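Local structure of glyoxylate reductase (Paecilomyces sp. J18, 3WNV) at residues Q129-V132 / P133-I137; G166-V169 / A170-R174. The protein probably reduces glyoxylate to glycolate with a nicotinamide cofactor, as a fungal member of the D-isomer-specific 2-hydroxyacid dehydrogenase family. All blocks are in the same frame, centred on the assembly; numbering follows the deposited sequence.

Both contacts are local, each knitting successive turns of one helix, and they follow in series, neither nesting nor crossing; the segments of each adjoin along the chain, so neither closes a loop. From the N terminus, the chain leaves helix 112-127, turns at Gln-129 and enters the short helix 131-138, most of which, with Gln-129 and Ala-130 before it, makes contact 1. After strand 156-160, contact 2 spans most of helix 164-175, the helix of a beta-alpha-beta unit completed by strand 179-183. Their centres lie 26 Å apart and their nearest atoms about 17 Å. Helix 112-127 relates the two: it ends just before contact 1, and its Asn-113, Ala-116 and Asp-117 meet side chains of contact 2.

Contact 1 (Q129-V132 / P133-I137); sequences QAYV and PITAI
The carbonyl oxygen Tyr-131 O is gripped twice by one residue, from opposite faces of its plane. Thr-135 OG1 donates to Tyr-131 O at 3.0 Å, and Thr-135 N, the ordinary helical donor, to the same Tyr-131 O at 3.1 Å. With OG1 beside its own backbone N (chi1 -63°), the Thr-135 hydroxyl is turned back down the helix onto that oxygen. Thr-135 OG1 also lies over one face of the Tyr-131 ring, displaced toward the rim and 3.4 Å from Tyr-131 CZ; the ring reaches this place because CG stands anti to the backbone N (chi1 -176°). This is the opening turn of helix 131-138, which follows helix 112-127 after a Schellman motif at Gln-129. Ile-134 N donates to Ala-130 O at 3.0 Å, and Ala-136 N to Val-132 O at 2.9 Å. Pro-133 sits in the first turn, a position where the missing N-H costs the helix no bond; its ring carbon CG lies 3.3 Å from Ala-130 O. Pro-133 CD lies 3.3 Å from Val-132 CB, a closeness largely set by the peptide bond between them, with the two side chains nearly at right angles. Two side chains of the helix touch loops, Pro-133 at Thr-146 and Ile-137 at Trp-142. Ala-130 CB meets the tip of Ile-134, its CD1, at 4.1 Å.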
loop_
_atom_site.group_PDB
_atom_site.type_symbol
_atom_site.label_atom_id
_atom_site.label_comp_id
_atom_site.label_asym_id
_atom_site.label_seq_id
_atom_site.Cartn_x
_atom_site.Cartn_y
_atom_site.Cartn_z
ATOM N N GLN A 129 -10.411 2.202 21.452
ATOM C CA GLN A 129 -11.121 3.389 20.889
ATOM C C GLN A 129 -10.406 4.669 21.337
ATOM O O GLN A 129 -10.994 5.613 21.929
ATOM C CB GLN A 129 -12.628 3.369 21.243
ATOM C CG GLN A 129 -13.237 2.010 20.888
ATOM C CD GLN A 129 -14.726 1.908 21.074
ATOM O OE1 GLN A 129 -15.367 2.836 21.570
ATOM N NE2 GLN A 129 -15.306 0.778 20.647
ATOM N N ALA A 130 -9.118 4.698 21.029
ATOM C CA ALA A 130 -8.196 5.633 21.663
ATOM C C ALA A 130 -8.382 7.087 21.263
ATOM O O ALA A 130 -7.829 7.974 21.908
ATOM C CB ALA A 130 -6.739 5.210 21.406
ATOM N N TYR A 131 -9.116 7.348 20.185
ATOM C CA TYR A 131 -9.370 8.743 19.816
ATOM C C TYR A 131 -10.123 9.476 20.923
ATOM O O TYR A 131 -9.940 10.670 21.132
ATOM C CB TYR A 131 -10.090 8.847 18.442
ATOM C CG TYR A 131 -10.276 10.291 17.990
ATOM C CD1 TYR A 131 -9.186 11.062 17.586
ATOM C CD2 TYR A 131 -11.538 10.882 17.993
ATOM C CE1 TYR A 131 -9.354 12.416 17.176
ATOM C CE2 TYR A 131 -11.724 12.223 17.600
ATOM C CZ TYR A 131 -10.618 12.969 17.179
ATOM O OH TYR A 131 -10.791 14.277 16.774
ATOM N N VAL A 132 -10.983 8.770 21.646
ATOM C CA VAL A 132 -11.672 9.397 22.770
ATOM C C VAL A 132 -10.718 9.883 23.880
ATOM O O VAL A 132 -10.752 11.056 24.216
ATOM C CB VAL A 132 -12.847 8.533 23.297
ATOM C CG1 VAL A 132 -13.549 9.218 24.448
ATOM C CG2 VAL A 132 -13.821 8.300 22.146
ATOM N N PRO A 133 -9.880 8.992 24.458
ATOM C CA PRO A 133 -8.957 9.499 25.494
ATOM C C PRO A 133 -7.859 10.441 24.969
ATOM O O PRO A 133 -7.478 11.345 25.706
ATOM C CB PRO A 133 -8.351 8.209 26.096
ATOM C CG PRO A 133 -8.542 7.156 25.041
ATOM C CD PRO A 133 -9.883 7.515 24.415
ATOM N N ILE A 134 -7.424 10.289 23.717
ATOM C CA ILE A 134 -6.439 11.194 23.128
ATOM C C ILE A 134 -7.008 12.604 23.104
ATOM O O ILE A 134 -6.335 13.566 23.456
ATOM C CB ILE A 134 -6.078 10.772 21.706
ATOM C CG1 ILE A 134 -5.185 9.529 21.755
ATOM C CG2 ILE A 134 -5.367 11.918 20.945
ATOM C CD1 ILE A 134 -5.011 8.839 20.459
ATOM N N THR A 135 -8.257 12.719 22.679
ATOM C CA THR A 135 -8.935 14.023 22.616
ATOM C C THR A 135 -9.262 14.586 23.999
ATOM O O THR A 135 -9.020 15.771 24.276
ATOM C CB THR A 135 -10.196 13.910 21.741
ATOM O OG1 THR A 135 -9.787 13.563 20.409
ATOM C CG2 THR A 135 -10.938 15.236 21.699
ATOM N N ALA A 136 -9.771 13.740 24.886
ATOM C CA ALA A 136 -10.155 14.145 26.233
ATOM C C ALA A 136 -9.010 14.736 27.046
ATOM O O ALA A 136 -9.186 15.759 27.688
ATOM C CB ALA A 136 -10.761 12.996 26.971
ATOM N N ILE A 137 -7.848 14.092 27.043
ATOM C CA ILE A 137 -6.753 14.603 27.881
ATOM C C ILE A 137 -6.324 15.998 27.434
ATOM O O ILE A 137 -6.032 16.855 28.272
ATOM C CB ILE A 137 -5.529 13.622 27.971
ATOM C CG1 ILE A 137 -4.525 14.126 29.032
ATOM C CG2 ILE A 137 -4.819 13.493 26.635
ATOM C CD1 ILE A 137 -3.426 13.118 29.332
#

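Contact 2 (G166-V169 / A170-R174)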
loop_
_atom_site.group_PDB
_atom_site.type_symbol
_atom_site.label_atom_id
_atom_site.label_comp_id
_atom_site.label_asym_id
_atom_site.label_seq_id
_atom_site.Cartn_x
_atom_site.Cartn_y
_atom_site.Cartn_z
ATOM N N GLY A 166 2.012 -9.027 5.993
ATOM C CA GLY A 166 1.243 -9.839 6.928
ATOM C C GLY A 166 2.099 -10.626 7.891
ATOM O O GLY A 166 1.736 -10.813 9.054
ATOM N N ARG A 167 3.238 -11.123 7.411
ATOM C CA ARG A 167 4.123 -11.882 8.276
ATOM C C ARG A 167 4.703 -11.011 9.375
ATOM O O ARG A 167 4.871 -11.474 10.508
ATOM C CB ARG A 167 5.260 -12.551 7.498
ATOM C CG ARG A 167 4.937 -13.915 6.940
ATOM C CD ARG A 167 6.216 -14.562 6.349
ATOM N NE ARG A 167 6.721 -13.827 5.176
ATOM C CZ ARG A 167 6.228 -14.001 3.948
ATOM N NH1 ARG A 167 5.247 -14.864 3.761
ATOM N NH2 ARG A 167 6.693 -13.313 2.901
ATOM N N GLU A 168 5.028 -9.763 9.043
ATOM C CA GLU A 168 5.543 -8.820 10.037
ATOM C C GLU A 168 4.422 -8.381 10.986
ATOM O O GLU A 168 4.670 -8.183 12.191
ATOM C CB GLU A 168 6.165 -7.598 9.368
ATOM C CG GLU A 168 7.418 -7.900 8.613
ATOM C CD GLU A 168 8.590 -8.359 9.487
ATOM O OE1 GLU A 168 8.584 -8.178 10.729
ATOM O OE2 GLU A 168 9.554 -8.897 8.910
ATOM N N VAL A 169 3.208 -8.209 10.474
ATOM C CA VAL A 169 2.072 -7.966 11.399
ATOM C C VAL A 169 1.882 -9.146 12.353
ATOM O O VAL A 169 1.738 -8.958 13.577
ATOM C CB VAL A 169 0.777 -7.644 10.673
ATOM C CG1 VAL A 169 -0.388 -7.511 11.671
ATOM C CG2 VAL A 169 0.908 -6.360 9.895
ATOM N N ALA A 170 1.934 -10.363 11.809
ATOM C CA ALA A 170 1.747 -11.573 12.622
ATOM C C ALA A 170 2.809 -11.704 13.707
ATOM O O ALA A 170 2.497 -12.089 14.835
ATOM C CB ALA A 170 1.730 -12.819 11.743
ATOM N N ARG A 171 4.066 -11.412 13.358
ATOM C CA ARG A 171 5.171 -11.476 14.298
ATOM C C ARG A 171 4.907 -10.521 15.467
ATOM O O ARG A 171 5.064 -10.879 16.639
ATOM C CB ARG A 171 6.481 -11.100 13.591
ATOM C CG ARG A 171 7.749 -11.190 14.477
ATOM C CD ARG A 171 9.028 -10.757 13.705
ATOM N NE ARG A 171 8.899 -10.911 12.245
ATOM C CZ ARG A 171 8.806 -12.075 11.587
ATOM N NH1 ARG A 171 8.808 -13.230 12.244
ATOM N NH2 ARG A 171 8.690 -12.084 10.261
ATOM N N ARG A 172 4.468 -9.313 15.163
ATOM C CA ARG A 172 4.158 -8.369 16.241
ATOM C C ARG A 172 2.968 -8.841 17.047
ATOM O O ARG A 172 3.026 -8.875 18.288
ATOM C CB ARG A 172 3.883 -6.993 15.655
ATOM C CG ARG A 172 5.149 -6.268 15.153
ATOM C CD ARG A 172 4.813 -5.313 14.006
ATOM N NE ARG A 172 6.017 -4.588 13.555
ATOM C CZ ARG A 172 7.022 -5.122 12.848
ATOM N NH1 ARG A 172 7.024 -6.415 12.463
ATOM N NH2 ARG A 172 8.052 -4.344 12.538
ATOM N N ALA A 173 1.885 -9.188 16.348
ATOM C CA ALA A 173 0.646 -9.582 17.020
ATOM C C ALA A 173 0.817 -10.788 17.939
ATOM O O ALA A 173 0.169 -10.860 18.975
ATOM C CB ALA A 173 -0.442 -9.863 16.001
ATOM N N ARG A 174 1.660 -11.750 17.567
ATOM C CA ARG A 174 1.926 -12.863 18.461
ATOM C C ARG A 174 2.552 -12.434 19.792
ATOM O O ARG A 174 2.279 -13.041 20.842
ATOM C CB ARG A 174 2.820 -13.927 17.783
ATOM C CG ARG A 174 2.008 -14.980 17.059
ATOM C CD ARG A 174 2.881 -16.127 16.490
ATOM N NE ARG A 174 3.729 -15.600 15.450
ATOM C CZ ARG A 174 3.487 -15.691 14.143
ATOM N NH1 ARG A 174 2.432 -16.357 13.659
ATOM N NH2 ARG A 174 4.331 -15.126 13.317
HETATM O O HOH W 1 4.995 -14.223 10.911
#
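Glu-168 binds Arg-171 and Arg-172 in a salt-bridge network one turn along helix 164-175, the helix of a Rossmann-type beta-alpha-beta unit between strands 156-160 and 179-183. Gly-166 fits the last glycine of a GxGxxG pattern, consistent with a dinucleotide-binding fold. Among the charged pairs, one carboxylate oxygen serves both arginines. Arg-172 NH1 approaches Glu-168 OE1 at 2.9 Å on the anti lone pair, whereas Arg-171 NE meets Glu-168 OE1 at 3.1 Å from above the carboxylate plane in a nearly straight bond (171°). Both guanidinium groups present an edge to OE1, and the carboxylate is turned steeply against each. The bend at chi2 of Glu-168 (-66°) folds its carboxylate back alongside Arg-171. An alanine in place of Glu-168 would remove the shared carboxylate and would probably leave Arg-171 NE without this partner and the Arg-172 guanidinium less firmly placed. Each arginine has a second anchor: Arg-171 NH1 forms a salt bridge with Asp-194; Arg-172 NE forms one with Asp-117 and its NH2 a hydrogen bond with Asn-113, the latter two residues on helix 112-127.

Apolar side chains seat the helix on its sheet: Val-169 touches Leu-157, Ala-170 meets Ile-159 and Ile-180, and Ala-173 lies against Leu-157 and Ile-180. The backbone bonds include Ala-170 N to Gly-166 O and Ala-173 N to Val-169 O, both 2.8 Å. Glu-168 O takes two donors from Arg-172 on opposite faces of its plane, the backbone N at 3.2 Å and, well above that plane, NH1 at 3.0 Å.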